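Local structure of multifunctional non-homologous end joining DNA repair protein LigD (Mycobacterium tuberculosis, 2IRX) at residues V12-A17 against T27-I32; G49-R54 against H114-R119; F139-G144 against G225-D230. The protein probably repairs DNA double-strand breaks together with Ku by non-homologous end joining, this chain being its primase-like polymerase domain, which fills gaps using manganese and nucleoside triphosphates. All blocks are in the same frame, centred on the assembly; numbering follows the deposited sequence.

Interaction 1 (V12-A17 against T27-I32)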
loop_
_atom_site.group_PDB
_atom_site.type_symbol
_atom_site.label_atom_id
_atom_site.label_comp_id
_atom_site.label_asym_id
_atom_site.label_seq_id
_atom_site.Cartn_x
_atom_site.Cartn_y
_atom_site.Cartn_z
ATOM N N VAL A 12 16.556 8.072 -16.741
ATOM C CA VAL A 12 15.178 8.506 -16.898
ATOM C C VAL A 12 15.245 9.970 -17.339
ATOM O O VAL A 12 16.021 10.757 -16.777
ATOM C CB VAL A 12 14.401 8.353 -15.545
ATOM C CG1 VAL A 12 12.961 8.861 -15.649
ATOM C CG2 VAL A 12 14.402 6.901 -15.076
ATOM N N THR A 13 14.451 10.328 -18.340
ATOM C CA THR A 13 14.261 11.734 -18.704
ATOM C C THR A 13 12.860 12.141 -18.290
ATOM O O THR A 13 11.863 11.523 -18.709
ATOM C CB THR A 13 14.496 12.000 -20.227
ATOM O OG1 THR A 13 15.861 11.743 -20.549
ATOM C CG2 THR A 13 14.188 13.440 -20.589
ATOM N N LEU A 14 12.789 13.171 -17.451
ATOM C CA LEU A 14 11.511 13.710 -16.959
ATOM C C LEU A 14 10.876 14.666 -17.979
ATOM O O LEU A 14 11.365 15.795 -18.164
ATOM C CB LEU A 14 11.709 14.397 -15.585
ATOM C CG LEU A 14 10.532 14.551 -14.621
ATOM C CD1 LEU A 14 9.930 13.188 -14.131
ATOM C CD2 LEU A 14 10.955 15.421 -13.406
ATOM N N THR A 15 9.812 14.230 -18.656
ATOM C CA THR A 15 9.119 15.108 -19.623
ATOM C C THR A 15 7.884 15.727 -18.954
ATOM O O THR A 15 7.398 15.181 -17.951
ATOM C CB THR A 15 8.712 14.370 -20.927
ATOM O OG1 THR A 15 7.694 13.405 -20.639
ATOM C CG2 THR A 15 9.916 13.689 -21.589
ATOM N N ASN A 16 7.378 16.849 -19.487
ATOM C CA ASN A 16 6.204 17.509 -18.888
ATOM C C ASN A 16 6.380 17.683 -17.379
ATOM O O ASN A 16 5.447 17.478 -16.600
ATOM C CB ASN A 16 4.917 16.698 -19.162
ATOM C CG ASN A 16 4.533 16.682 -20.632
ATOM O OD1 ASN A 16 4.156 15.632 -21.178
ATOM N ND2 ASN A 16 4.631 17.832 -21.287
ATOM N N ALA A 17 7.596 18.061 -16.979
ATOM C CA ALA A 17 7.920 18.225 -15.554
ATOM C C ALA A 17 7.019 19.282 -14.881
ATOM O O ALA A 17 6.674 19.162 -13.710
ATOM C CB ALA A 17 9.385 18.578 -15.391
ATOM N N THR A 27 0.118 20.837 -7.717
ATOM C CA THR A 27 1.209 19.861 -7.654
ATOM C C THR A 27 1.535 19.256 -9.034
ATOM O O THR A 27 0.661 18.701 -9.700
ATOM C CB THR A 27 0.843 18.734 -6.642
ATOM O OG1 THR A 27 0.529 19.345 -5.388
ATOM C CG2 THR A 27 2.007 17.759 -6.446
ATOM N N THR A 28 2.824 19.307 -9.402
ATOM C CA THR A 28 3.297 18.938 -10.730
ATOM C C THR A 28 3.959 17.586 -10.764
ATOM O O THR A 28 4.283 17.015 -9.694
ATOM C CB THR A 28 4.394 19.920 -11.224
ATOM O OG1 THR A 28 5.503 19.865 -10.313
ATOM C CG2 THR A 28 3.875 21.380 -11.328
ATOM N N LYS A 29 4.216 17.092 -11.987
ATOM C CA LYS A 29 5.033 15.915 -12.159
ATOM C C LYS A 29 6.397 16.099 -11.471
ATOM O O LYS A 29 6.875 15.168 -10.836
ATOM C CB LYS A 29 5.239 15.513 -13.632
ATOM C CG LYS A 29 5.933 14.132 -13.720
ATOM C CD LYS A 29 6.466 13.752 -15.142
ATOM C CE LYS A 29 5.350 13.404 -16.059
ATOM N NZ LYS A 29 5.846 12.840 -17.393
ATOM N N SER A 30 6.983 17.296 -11.578
ATOM C CA SER A 30 8.274 17.528 -10.912
ATOM C C SER A 30 8.185 17.367 -9.385
ATOM O O SER A 30 9.105 16.814 -8.786
ATOM C CB SER A 30 8.943 18.849 -11.327
ATOM O OG SER A 30 8.145 19.984 -11.025
ATOM N N ASP A 31 7.085 17.836 -8.782
ATOM C CA ASP A 31 6.823 17.705 -7.327
ATOM C C ASP A 31 6.738 16.244 -6.921
ATOM O O ASP A 31 7.235 15.846 -5.869
ATOM C CB ASP A 31 5.517 18.404 -6.938
ATOM C CG ASP A 31 5.611 19.936 -7.006
ATOM O OD1 ASP A 31 6.708 20.535 -6.816
ATOM O OD2 ASP A 31 4.565 20.559 -7.234
ATOM N N ILE A 32 6.035 15.468 -7.742
ATOM C CA ILE A 32 5.904 14.031 -7.561
ATOM C C ILE A 32 7.252 13.315 -7.645
ATOM O O ILE A 32 7.515 12.420 -6.845
ATOM C CB ILE A 32 4.902 13.557 -8.614
ATOM C CG1 ILE A 32 3.486 13.822 -8.093
ATOM C CG2 ILE A 32 5.222 12.207 -9.239
ATOM C CD1 ILE A 32 2.663 14.409 -9.159
HETATM O O HOH W 1 4.055 13.339 -19.419
#
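The ammonium group of Lys29 is gripped by several groups. NZ of Lys29 donates to the carbonyl O of Thr15 at 2.9 Å, standing above the carbonyl plane, about 41° out of it, and so not on a lone pair. The same nitrogen donates to a water that in turn gives a proton to OD1 of Asn16, and it also bonds the backbone carbonyl of Gln107, at the end of helix 99-107. OG1 of Thr15 is bonded to the side chain of that same Gln107. Lys29 gets there by leaving the helix with CG opposite its backbone N (chi1 -171°) and then bending once, at chi3. Along the way its methylenes run antiparallel to Leu14, whose CD1 rests 3.7 Å from Lys29 CD. Further along the loop, the carbonyl O of Ala17 accepts from Ser30 N at 2.9 Å. Thr28 is the N-cap of helix 29-47; its backbone N bonds Asp31 OD2 at 3.0 Å, and its OG1 lies 2.7 Å from Ser30 OG in a hydrogen bond of either sense. The contact therefore ties the loop 12-17, whose end enters a region that probably meets target DNA, to the first turn of the helix: an Ala17 carbonyl accepts a first-turn amide, while a largely buried lysine has its charge met by carbonyl oxygens and a water.

Interaction 2 (G49-R54 against H114-R119). With GTP (guanosine-5'-triphosphate), chain C.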
loop_
_atom_site.group_PDB
_atom_site.type_symbol
_atom_site.label_atom_id
_atom_site.label_comp_id
_atom_site.label_asym_id
_atom_site.label_seq_id
_atom_site.Cartn_x
_atom_site.Cartn_y
_atom_site.Cartn_z
ATOM N N GLY A 49 11.492 -6.617 -4.001
ATOM C CA GLY A 49 11.126 -8.015 -4.271
ATOM C C GLY A 49 9.667 -8.247 -4.674
ATOM O O GLY A 49 9.257 -9.388 -4.869
ATOM N N ARG A 50 8.871 -7.176 -4.779
ATOM C CA ARG A 50 7.440 -7.314 -5.081
ATOM C C ARG A 50 7.130 -6.822 -6.487
ATOM O O ARG A 50 7.674 -5.796 -6.909
ATOM C CB ARG A 50 6.571 -6.502 -4.081
ATOM C CG ARG A 50 6.803 -6.921 -2.635
ATOM C CD ARG A 50 6.077 -6.066 -1.592
ATOM N NE ARG A 50 6.703 -6.298 -0.279
ATOM C CZ ARG A 50 6.421 -7.311 0.544
ATOM N NH1 ARG A 50 7.087 -7.446 1.688
ATOM N NH2 ARG A 50 5.468 -8.179 0.242
ATOM N N PRO A 51 6.198 -7.495 -7.182
ATOM C CA PRO A 51 5.774 -6.925 -8.467
ATOM C C PRO A 51 5.010 -5.605 -8.197
ATOM O O PRO A 51 4.096 -5.576 -7.354
ATOM C CB PRO A 51 4.845 -8.006 -9.047
ATOM C CG PRO A 51 4.290 -8.733 -7.814
ATOM C CD PRO A 51 5.423 -8.703 -6.811
ATOM N N ALA A 52 5.379 -4.537 -8.907
ATOM C CA ALA A 52 4.747 -3.223 -8.759
ATOM C C ALA A 52 3.675 -2.995 -9.834
ATOM O O ALA A 52 3.976 -3.001 -11.032
ATOM C CB ALA A 52 5.812 -2.107 -8.826
ATOM N N THR A 53 2.438 -2.844 -9.379
ATOM C CA THR A 53 1.325 -2.376 -10.197
ATOM C C THR A 53 1.268 -0.837 -10.100
ATOM O O THR A 53 1.319 -0.276 -8.999
ATOM C CB THR A 53 -0.003 -3.015 -9.733
ATOM O OG1 THR A 53 0.069 -4.439 -9.913
ATOM C CG2 THR A 53 -1.214 -2.454 -10.513
ATOM N N ARG A 54 1.179 -0.183 -11.254
ATOM C CA ARG A 54 1.183 1.281 -11.367
ATOM C C ARG A 54 -0.240 1.765 -11.665
ATOM O O ARG A 54 -0.819 1.470 -12.752
ATOM C CB ARG A 54 2.137 1.740 -12.495
ATOM C CG ARG A 54 3.658 1.545 -12.267
ATOM C CD ARG A 54 4.155 0.118 -12.619
ATOM N NE ARG A 54 3.922 -0.194 -14.026
ATOM C CZ ARG A 54 3.550 -1.384 -14.492
ATOM N NH1 ARG A 54 3.357 -2.399 -13.656
ATOM N NH2 ARG A 54 3.363 -1.564 -15.812
ATOM N N HIS A 114 1.066 -0.037 -6.212
ATOM C CA HIS A 114 0.354 -1.111 -5.492
ATOM C C HIS A 114 1.168 -2.422 -5.545
ATOM O O HIS A 114 1.711 -2.774 -6.594
ATOM C CB HIS A 114 -1.049 -1.311 -6.058
ATOM C CG HIS A 114 -1.962 -0.132 -5.854
ATOM N ND1 HIS A 114 -3.070 -0.178 -5.031
ATOM C CD2 HIS A 114 -1.931 1.125 -6.373
ATOM C CE1 HIS A 114 -3.685 0.992 -5.048
ATOM N NE2 HIS A 114 -3.010 1.807 -5.852
ATOM N N VAL A 115 1.229 -3.139 -4.421
ATOM C CA VAL A 115 2.014 -4.398 -4.337
ATOM C C VAL A 115 1.268 -5.475 -3.528
ATOM O O VAL A 115 0.412 -5.136 -2.654
ATOM C CB VAL A 115 3.445 -4.174 -3.715
ATOM C CG1 VAL A 115 4.323 -3.261 -4.603
ATOM C CG2 VAL A 115 3.345 -3.592 -2.280
ATOM N N PRO A 116 1.603 -6.758 -3.786
ATOM C CA PRO A 116 1.051 -7.834 -2.957
ATOM C C PRO A 116 1.864 -7.984 -1.669
ATOM O O PRO A 116 2.916 -7.314 -1.503
ATOM C CB PRO A 116 1.193 -9.082 -3.853
ATOM C CG PRO A 116 2.441 -8.844 -4.622
ATOM C CD PRO A 116 2.483 -7.293 -4.855
ATOM N N GLN A 117 1.423 -8.874 -0.785
ATOM C CA GLN A 117 2.087 -9.031 0.494
ATOM C C GLN A 117 3.169 -10.125 0.498
ATOM O O GLN A 117 3.780 -10.386 1.546
ATOM C CB GLN A 117 1.050 -9.284 1.597
ATOM C CG GLN A 117 -0.082 -8.201 1.625
ATOM C CD GLN A 117 0.464 -6.808 1.497
ATOM O OE1 GLN A 117 0.115 -6.073 0.556
ATOM N NE2 GLN A 117 1.326 -6.421 2.439
ATOM N N TRP A 118 3.392 -10.738 -0.668
ATOM C CA TRP A 118 4.480 -11.706 -0.863
ATOM C C TRP A 118 5.595 -11.092 -1.696
ATOM O O TRP A 118 5.355 -10.141 -2.454
ATOM C CB TRP A 118 3.985 -12.970 -1.575
ATOM C CG TRP A 118 3.215 -12.751 -2.886
ATOM C CD1 TRP A 118 1.854 -12.702 -3.032
ATOM C CD2 TRP A 118 3.762 -12.580 -4.218
ATOM N NE1 TRP A 118 1.517 -12.477 -4.349
ATOM C CE2 TRP A 118 2.664 -12.430 -5.104
ATOM C CE3 TRP A 118 5.071 -12.535 -4.745
ATOM C CZ2 TRP A 118 2.832 -12.227 -6.496
ATOM C CZ3 TRP A 118 5.236 -12.346 -6.129
ATOM C CH2 TRP A 118 4.127 -12.200 -6.980
ATOM N N ARG A 119 6.797 -11.656 -1.557
ATOM C CA ARG A 119 7.939 -11.317 -2.411
ATOM C C ARG A 119 8.307 -12.470 -3.353
ATOM O O ARG A 119 8.116 -13.644 -3.019
ATOM C CB ARG A 119 9.161 -10.934 -1.568
ATOM C CG ARG A 119 8.947 -9.726 -0.658
ATOM C CD ARG A 119 10.125 -9.561 0.313
ATOM N NE ARG A 119 11.339 -9.272 -0.435
ATOM C CZ ARG A 119 12.263 -8.383 -0.079
ATOM N NH1 ARG A 119 12.129 -7.690 1.051
ATOM N NH2 ARG A 119 13.320 -8.190 -0.875
HETATM P PG GTP C . -9.575 3.937 0.954
HETATM O O1G GTP C . -8.990 4.372 2.243
HETATM O O2G GTP C . -10.438 2.704 1.124
HETATM O O3G GTP C . -10.298 5.054 0.252
HETATM O O3B GTP C . -8.281 3.625 0.020
HETATM P PB GTP C . -7.639 2.212 -0.382
HETATM O O1B GTP C . -7.756 1.199 0.710
HETATM O O2B GTP C . -6.216 2.408 -0.737
HETATM O O3A GTP C . -8.610 1.741 -1.554
HETATM P PA GTP C . -8.429 1.631 -3.151
HETATM O O1A GTP C . -7.384 2.589 -3.660
HETATM O O2A GTP C . -9.817 1.868 -3.699
HETATM O "O5'" GTP C . -7.976 0.123 -3.376
HETATM C "C5'" GTP C . -8.736 -0.999 -2.907
HETATM C "C4'" GTP C . -8.228 -2.277 -3.587
HETATM O "O4'" GTP C . -8.289 -2.221 -5.012
HETATM C "C3'" GTP C . -6.774 -2.560 -3.258
HETATM O "O3'" GTP C . -6.671 -3.959 -3.285
HETATM C "C2'" GTP C . -6.004 -1.968 -4.448
HETATM O "O2'" GTP C . -4.713 -2.485 -4.741
HETATM C "C1'" GTP C . -6.972 -2.214 -5.594
HETATM N N9 GTP C . -7.119 -1.164 -6.616
HETATM C C8 GTP C . -7.055 0.201 -6.484
HETATM N N7 GTP C . -7.347 0.736 -7.690
HETATM C C5 GTP C . -7.632 -0.269 -8.561
HETATM C C6 GTP C . -8.014 -0.282 -9.909
HETATM O O6 GTP C . -8.133 0.771 -10.540
HETATM N N1 GTP C . -8.264 -1.505 -10.527
HETATM C C2 GTP C . -8.139 -2.699 -9.835
HETATM N N2 GTP C . -8.364 -3.862 -10.461
HETATM N N3 GTP C . -7.751 -2.679 -8.494
HETATM C C4 GTP C . -7.507 -1.470 -7.881
#
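Arg50 and Arg119 pack with their guanidinium planes 59° apart, and it is the aliphatic part of Arg119 that does the touching: its CG sits over the centre of one face of the Arg50 guanidinium, 3.7 Å above the plane. Arg50 reaches this place on a chain extended from CG to NE, which crosses Val115 at about a right angle and brings Arg50 CD to 3.7 Å from Val115 CG2. At its end NH2 of Arg50 donates to the carbonyl O of Pro116, 3.2 Å away and 26° out of the guanidinium plane, while NH1 turns to Asp291 and Thr135. Pro51 is set across the indole of Trp118, CG to CH2 3.6 Å, and also meets Pro116, whose CG lies over one face of that indole, offset toward the rim. Between these side chains and the nucleotide runs the antiparallel pairing of strands 53-56 and 112-115, inner strands of a four-stranded sheet in this primase-polymerase domain; Thr53 and His114 form a hydrogen-bonded pair with side chains on one face, His114 N to Thr53 O being 2.8 Å. With CG beside its backbone N (chi1 -65°), His114 presents the edge of its imidazole to GTP, ND1 lying 2.8 Å from the ribose O2' in a hydrogen bond whose donor is open. Glu112 holds His114 NE2 from the other end, and the two bonds limit the ring's rotation.

Interaction 3 (F139-G144 against G225-D230). With MN (manganese (II) ion), chain B; GTP (guanosine-5'-triphosphate), chain C.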
loop_
_atom_site.group_PDB
_atom_site.type_symbol
_atom_site.label_atom_id
_atom_site.label_comp_id
_atom_site.label_asym_id
_atom_site.label_seq_id
_atom_site.Cartn_x
_atom_site.Cartn_y
_atom_site.Cartn_z
ATOM N N PHE A 139 -4.433 -5.567 6.555
ATOM C CA PHE A 139 -5.860 -5.355 6.771
ATOM C C PHE A 139 -6.202 -3.986 6.213
ATOM O O PHE A 139 -5.523 -2.988 6.487
ATOM C CB PHE A 139 -6.207 -5.425 8.260
ATOM C CG PHE A 139 -5.966 -6.776 8.880
ATOM C CD1 PHE A 139 -7.006 -7.716 8.970
ATOM C CD2 PHE A 139 -4.715 -7.097 9.387
ATOM C CE1 PHE A 139 -6.779 -9.003 9.539
ATOM C CE2 PHE A 139 -4.471 -8.362 9.983
ATOM C CZ PHE A 139 -5.512 -9.311 10.050
ATOM N N ASP A 140 -7.255 -3.962 5.419
ATOM C CA ASP A 140 -7.740 -2.768 4.768
ATOM C C ASP A 140 -9.046 -2.386 5.489
ATOM O O ASP A 140 -10.068 -3.066 5.369
ATOM C CB ASP A 140 -7.920 -3.069 3.266
ATOM C CG ASP A 140 -8.478 -1.886 2.472
ATOM O OD1 ASP A 140 -8.576 -0.769 3.013
ATOM O OD2 ASP A 140 -8.808 -2.067 1.268
ATOM N N LEU A 141 -9.000 -1.306 6.259
ATOM C CA LEU A 141 -10.175 -0.889 7.044
ATOM C C LEU A 141 -10.893 0.261 6.331
ATOM O O LEU A 141 -10.328 1.363 6.202
ATOM C CB LEU A 141 -9.766 -0.426 8.456
ATOM C CG LEU A 141 -9.545 -1.475 9.566
ATOM C CD1 LEU A 141 -8.533 -2.552 9.181
ATOM C CD2 LEU A 141 -9.146 -0.812 10.888
ATOM N N ASP A 142 -12.144 0.001 5.933
ATOM C CA ASP A 142 -13.001 0.963 5.229
ATOM C C ASP A 142 -14.169 1.422 6.100
ATOM O O ASP A 142 -14.948 0.596 6.553
ATOM C CB ASP A 142 -13.593 0.306 3.980
ATOM C CG ASP A 142 -12.542 0.018 2.931
ATOM O OD1 ASP A 142 -11.447 0.566 3.069
ATOM O OD2 ASP A 142 -12.801 -0.773 2.008
ATOM N N PRO A 143 -14.318 2.739 6.275
ATOM C CA PRO A 143 -15.447 3.300 7.025
ATOM C C PRO A 143 -16.738 3.255 6.194
ATOM O O PRO A 143 -16.756 3.683 5.030
ATOM C CB PRO A 143 -14.993 4.739 7.313
ATOM C CG PRO A 143 -14.086 5.080 6.157
ATOM C CD PRO A 143 -13.412 3.788 5.757
ATOM N N GLY A 144 -17.795 2.697 6.781
ATOM C CA GLY A 144 -19.119 2.772 6.199
ATOM C C GLY A 144 -19.601 4.197 6.346
ATOM O O GLY A 144 -18.929 5.023 6.980
ATOM N N GLY A 225 -22.474 2.707 9.429
ATOM C CA GLY A 225 -22.081 2.671 10.848
ATOM C C GLY A 225 -20.995 1.667 11.231
ATOM O O GLY A 225 -20.615 1.571 12.398
ATOM N N LYS A 226 -20.480 0.913 10.259
ATOM C CA LYS A 226 -19.507 -0.145 10.555
ATOM C C LYS A 226 -18.177 0.108 9.830
ATOM O O LYS A 226 -18.148 0.762 8.797
ATOM C CB LYS A 226 -20.042 -1.516 10.139
ATOM C CG LYS A 226 -21.284 -1.976 10.898
ATOM C CD LYS A 226 -21.711 -3.319 10.404
ATOM C CE LYS A 226 -23.144 -3.628 10.795
ATOM N NZ LYS A 226 -23.672 -4.646 9.848
ATOM N N VAL A 227 -17.099 -0.421 10.395
ATOM C CA VAL A 227 -15.818 -0.511 9.699
ATOM C C VAL A 227 -15.773 -1.897 9.040
ATOM O O VAL A 227 -15.888 -2.929 9.720
ATOM C CB VAL A 227 -14.618 -0.369 10.671
ATOM C CG1 VAL A 227 -13.283 -0.690 9.958
ATOM C CG2 VAL A 227 -14.572 1.040 11.305
ATOM N N PHE A 228 -15.628 -1.919 7.720
ATOM C CA PHE A 228 -15.385 -3.165 7.010
ATOM C C PHE A 228 -13.891 -3.491 7.109
ATOM O O PHE A 228 -13.040 -2.695 6.691
ATOM C CB PHE A 228 -15.866 -3.050 5.561
ATOM C CG PHE A 228 -15.391 -4.150 4.643
ATOM C CD1 PHE A 228 -15.402 -5.495 5.041
ATOM C CD2 PHE A 228 -14.980 -3.842 3.344
ATOM C CE1 PHE A 228 -14.976 -6.501 4.170
ATOM C CE2 PHE A 228 -14.557 -4.842 2.463
ATOM C CZ PHE A 228 -14.553 -6.180 2.876
ATOM N N VAL A 229 -13.585 -4.627 7.727
ATOM C CA VAL A 229 -12.206 -5.049 7.917
ATOM C C VAL A 229 -11.940 -6.009 6.776
ATOM O O VAL A 229 -12.285 -7.187 6.841
ATOM C CB VAL A 229 -11.986 -5.739 9.304
ATOM C CG1 VAL A 229 -10.566 -6.354 9.407
ATOM C CG2 VAL A 229 -12.263 -4.781 10.449
ATOM N N ASP A 230 -11.353 -5.484 5.703
ATOM C CA ASP A 230 -11.100 -6.286 4.514
ATOM C C ASP A 230 -9.811 -7.085 4.703
ATOM O O ASP A 230 -8.720 -6.532 4.746
ATOM C CB ASP A 230 -11.072 -5.406 3.261
ATOM C CG ASP A 230 -11.128 -6.201 1.951
ATOM O OD1 ASP A 230 -11.055 -7.443 1.948
ATOM O OD2 ASP A 230 -11.220 -5.543 0.911
HETATM MN MN MN B . -9.635 0.818 1.912
HETATM P PG GTP C . -9.575 3.937 0.954
HETATM O O1G GTP C . -8.990 4.372 2.243
HETATM O O2G GTP C . -10.438 2.704 1.124
HETATM O O3G GTP C . -10.298 5.054 0.252
HETATM O O3B GTP C . -8.281 3.625 0.020
HETATM P PB GTP C . -7.639 2.212 -0.382
HETATM O O1B GTP C . -7.756 1.199 0.710
HETATM O O2B GTP C . -6.216 2.408 -0.737
HETATM O O3A GTP C . -8.610 1.741 -1.554
HETATM P PA GTP C . -8.429 1.631 -3.151
HETATM O O1A GTP C . -7.384 2.589 -3.660
HETATM O O2A GTP C . -9.817 1.868 -3.699
HETATM O "O5'" GTP C . -7.976 0.123 -3.376
HETATM C "C5'" GTP C . -8.736 -0.999 -2.907
HETATM C "C4'" GTP C . -8.228 -2.277 -3.587
HETATM O "O4'" GTP C . -8.289 -2.221 -5.012
HETATM C "C3'" GTP C . -6.774 -2.560 -3.258
HETATM O "O3'" GTP C . -6.671 -3.959 -3.285
HETATM C "C2'" GTP C . -6.004 -1.968 -4.448
HETATM O "O2'" GTP C . -4.713 -2.485 -4.741
HETATM C "C1'" GTP C . -6.972 -2.214 -5.594
HETATM N N9 GTP C . -7.119 -1.164 -6.616
HETATM C C8 GTP C . -7.055 0.201 -6.484
HETATM N N7 GTP C . -7.347 0.736 -7.690
HETATM C C5 GTP C . -7.632 -0.269 -8.561
HETATM C C6 GTP C . -8.014 -0.282 -9.909
HETATM O O6 GTP C . -8.133 0.771 -10.540
HETATM N N1 GTP C . -8.264 -1.505 -10.527
HETATM C C2 GTP C . -8.139 -2.699 -9.835
HETATM N N2 GTP C . -8.364 -3.862 -10.461
HETATM N N3 GTP C . -7.751 -2.679 -8.494
HETATM C C4 GTP C . -7.507 -1.470 -7.881
HETATM O O HOH W 2 -10.647 -0.302 0.359
HETATM O O HOH W 3 -8.687 2.053 3.874
HETATM O O HOH W 4 -11.861 -3.069 0.582
#
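Leu141, Val227, Val229 and Phe139 make the apolar side of an antiparallel pair in the mixed sheet of this primase-polymerase domain, packed against helices 149-164 and 192-209. Leu141 CB meets Val227 CG1 at 3.8 Å, and the Phe139 ring touches Val229 through CD1. The strands run 160° apart, with Leu141 and Val229 a non-hydrogen-bonded pair between two hydrogen-bonded ones, Asp140 with Asp230 and Asp142 with Phe228. The opposite face carries Asp140, Asp142, Phe228 and Asp230, the Phe228 ring lying beside the Asp142 carboxylate with the planes 66° apart. Here Asp140 and Asp142, a DxD pair, each bind manganese through OD1, and GTP grips the ion through O2G and O1B; two waters complete six ligands. Asp140 reaches the metal with CG opposite its backbone N (chi1 178°). Asp230, by similarity a ligand of a second manganese, does not bind this ion: its OD2 lies 4.2 Å from Asp140 OD2, and Gln233 donates to both. A water also joins Asp230 OD2, at 2.6 Å, to Asp142 OD2, at 2.9 Å.

Interactions 2 and 3 meet at the nucleotide: the first holds the ribose of GTP through His114, the second its triphosphate through manganese, with the side chain of His114 about 9 Å from the metal. Their centres lie 23 Å apart and their nearest atoms about 7 Å, and strands 118-122 and 129-143, neighbours in one sheet, connect them. Lys55, Ser175, Ser177, His181, Thr239 and Arg247 also hold GTP. Interaction 1 stands apart at the surface, its centre 24 Å from that of interaction 2 and 35 Å from that of interaction 3, which lies on the opposite side of the chain's centre. Helix 29-47, which begins there in interaction 1, leads in the chain to strand 53-56 of interaction 2.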